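Local structure of lytic chitin monooxygenase (Enterococcus faecalis, 4ALS) at residues Y93-N98 with N133-R138. The protein cleaves the glycosidic bonds of crystalline alpha- and beta-chitin oxidatively by a copper-dependent mechanism, working in synergy with a chitinase. Numbering follows the deposited sequence.
Sequences YYITKN and NIPTDR
The guanidinium of Arg138 carries Ile95 CG2 over one face, 3.7 Å from NE, while water 1 lies above the other face, over the centre of the group, with Asn98 N on that same side. At the edge, Thr96 O sits only 7° out of the guanidinium plane and takes a nearly straight bond from Arg138 NE (2.8 Å, N-H...O angle 166°). Arg138 NH2 adds weak bonds to Thr96 O and Ile95 O, and a salt bridge to Asp112. Arg138 NH1 completes the grip through a salt bridge to Asp137 OD1 at 2.8 Å, met on the syn side of the carboxylate, so bonds at NE, NH1 and NH2 together fix the rotation of the plane. The bend at chi2 (60°) turns the arginine chain toward 93-98. At one end of the beta-sandwich of this AA10 monooxygenase, away from the copper site, the contact joins the end of strand 88-96 in one sheet to the type I turn Pro135-Arg138 that follows strand 127-134 of the other. On the inner side the contact is apolar: Ile95 CD1 meets Ile134 CG2 at 4.2 Å and Ile95 CG2 meets Pro135 CD at 4.3 Å, with Ile144 and Ile165 alongside. The water over the guanidinium also ties the two segments together, accepting from Asn98 N and donating to Asp137 OD2, both at 2.9 Å, while Asn98 CB packs 3.4 Å from Asp137 O.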
loop_
_atom_site.group_PDB
_atom_site.type_symbol
_atom_site.label_atom_id
_atom_site.label_comp_id
_atom_site.label_asym_id
_atom_site.label_seq_id
_atom_site.Cartn_x
_atom_site.Cartn_y
_atom_site.Cartn_z
ATOM N N TYR A 93 -8.845 -1.265 1.304
ATOM C CA TYR A 93 -8.156 -0.768 0.119
ATOM C C TYR A 93 -8.779 0.534 -0.317
ATOM O O TYR A 93 -10.011 0.659 -0.353
ATOM C CB TYR A 93 -8.225 -1.785 -1.020
ATOM C CG TYR A 93 -7.481 -3.051 -0.696
ATOM C CD1 TYR A 93 -8.118 -4.089 -0.020
ATOM C CD2 TYR A 93 -6.146 -3.210 -1.047
ATOM C CE1 TYR A 93 -7.452 -5.252 0.297
ATOM C CE2 TYR A 93 -5.466 -4.375 -0.736
ATOM C CZ TYR A 93 -6.126 -5.394 -0.059
ATOM O OH TYR A 93 -5.481 -6.561 0.267
ATOM N N TYR A 94 -7.922 1.489 -0.654
ATOM C CA TYR A 94 -8.331 2.812 -1.134
ATOM C C TYR A 94 -7.600 3.096 -2.437
ATOM O O TYR A 94 -6.526 2.550 -2.678
ATOM C CB TYR A 94 -7.947 3.899 -0.112
ATOM C CG TYR A 94 -8.432 3.655 1.304
ATOM C CD1 TYR A 94 -7.742 2.791 2.161
ATOM C CD2 TYR A 94 -9.582 4.280 1.787
ATOM C CE1 TYR A 94 -8.190 2.559 3.458
ATOM C CE2 TYR A 94 -10.023 4.067 3.089
ATOM C CZ TYR A 94 -9.328 3.199 3.903
ATOM O OH TYR A 94 -9.766 2.982 5.191
ATOM N N ILE A 95 -8.166 3.966 -3.267
ATOM C CA ILE A 95 -7.439 4.432 -4.447
ATOM C C ILE A 95 -7.711 5.920 -4.671
ATOM O O ILE A 95 -8.812 6.425 -4.420
ATOM C CB ILE A 95 -7.756 3.587 -5.706
ATOM C CG1 ILE A 95 -6.720 3.846 -6.812
ATOM C CG2 ILE A 95 -9.180 3.842 -6.218
ATOM C CD1 ILE A 95 -6.876 2.916 -8.003
ATOM N N THR A 96 -6.688 6.619 -5.150
ATOM C CA THR A 96 -6.835 8.027 -5.511
ATOM C C THR A 96 -7.986 8.256 -6.490
ATOM O O THR A 96 -8.271 7.414 -7.339
ATOM C CB THR A 96 -5.536 8.555 -6.124
ATOM O OG1 THR A 96 -5.019 7.596 -7.045
ATOM C CG2 THR A 96 -4.487 8.776 -5.046
ATOM N N LYS A 97 -8.661 9.391 -6.321
ATOM C CA LYS A 97 -9.784 9.787 -7.170
ATOM C C LYS A 97 -9.315 10.249 -8.546
ATOM O O LYS A 97 -8.190 10.756 -8.705
ATOM C CB LYS A 97 -10.561 10.924 -6.498
ATOM C CG LYS A 97 -11.201 10.527 -5.177
ATOM C CD LYS A 97 -11.793 11.728 -4.471
ATOM C CE LYS A 97 -12.181 11.371 -3.049
ATOM N NZ LYS A 97 -12.698 12.525 -2.247
ATOM N N ASN A 98 -10.175 10.080 -9.548
ATOM C CA ASN A 98 -9.935 10.744 -10.816
ATOM C C ASN A 98 -9.726 12.245 -10.589
ATOM O O ASN A 98 -10.473 12.885 -9.849
ATOM C CB ASN A 98 -11.113 10.510 -11.757
ATOM C CG ASN A 98 -10.895 11.162 -13.096
ATOM O OD1 ASN A 98 -9.857 10.955 -13.724
ATOM N ND2 ASN A 98 -11.832 12.005 -13.514
ATOM N N ASN A 133 -11.746 -4.551 -7.069
ATOM C CA ASN A 133 -12.106 -3.918 -8.337
ATOM C C ASN A 133 -11.584 -2.494 -8.443
ATOM O O ASN A 133 -11.842 -1.667 -7.590
ATOM C CB ASN A 133 -13.629 -3.921 -8.549
ATOM C CG ASN A 133 -14.166 -5.274 -8.980
ATOM O OD1 ASN A 133 -13.606 -5.935 -9.864
ATOM N ND2 ASN A 133 -15.291 -5.667 -8.396
ATOM N N ILE A 134 -10.864 -2.221 -9.525
ATOM C CA ILE A 134 -10.401 -0.885 -9.831
ATOM C C ILE A 134 -11.496 -0.172 -10.636
ATOM O O ILE A 134 -11.833 -0.601 -11.751
ATOM C CB ILE A 134 -9.085 -0.945 -10.636
ATOM C CG1 ILE A 134 -8.001 -1.727 -9.872
ATOM C CG2 ILE A 134 -8.584 0.461 -10.968
ATOM C CD1 ILE A 134 -7.718 -1.219 -8.476
ATOM N N PRO A 135 -12.057 0.924 -10.086
ATOM C CA PRO A 135 -13.153 1.611 -10.795
ATOM C C PRO A 135 -12.759 2.145 -12.172
ATOM O O PRO A 135 -11.621 2.554 -12.390
ATOM C CB PRO A 135 -13.520 2.756 -9.846
ATOM C CG PRO A 135 -13.108 2.264 -8.490
ATOM C CD PRO A 135 -11.833 1.500 -8.743
ATOM N N THR A 136 -13.719 2.166 -13.086
ATOM C CA THR A 136 -13.423 2.460 -14.481
ATOM C C THR A 136 -13.284 3.944 -14.808
ATOM O O THR A 136 -13.061 4.285 -15.978
ATOM C CB THR A 136 -14.482 1.835 -15.401
ATOM O OG1 THR A 136 -15.783 2.240 -14.945
ATOM C CG2 THR A 136 -14.385 0.299 -15.371
ATOM N N ASP A 137 -13.400 4.814 -13.807
ATOM C CA ASP A 137 -13.086 6.236 -13.988
ATOM C C ASP A 137 -11.623 6.576 -13.671
ATOM O O ASP A 137 -11.240 7.751 -13.710
ATOM C CB ASP A 137 -14.027 7.148 -13.194
ATOM C CG ASP A 137 -13.997 6.897 -11.702
ATOM O OD1 ASP A 137 -13.437 5.888 -11.236
ATOM O OD2 ASP A 137 -14.560 7.745 -10.991
ATOM N N ARG A 138 -10.822 5.562 -13.360
ATOM C CA ARG A 138 -9.397 5.773 -13.115
ATOM C C ARG A 138 -8.595 5.401 -14.344
ATOM O O ARG A 138 -8.764 4.300 -14.907
ATOM C CB ARG A 138 -8.920 4.920 -11.944
ATOM C CG ARG A 138 -9.015 5.558 -10.571
ATOM C CD ARG A 138 -10.417 5.966 -10.153
ATOM N NE ARG A 138 -10.470 6.297 -8.730
ATOM C CZ ARG A 138 -11.560 6.263 -7.977
ATOM N NH1 ARG A 138 -12.737 5.899 -8.489
ATOM N NH2 ARG A 138 -11.464 6.558 -6.680
HETATM O O HOH W 1 -12.951 9.198 -9.084
#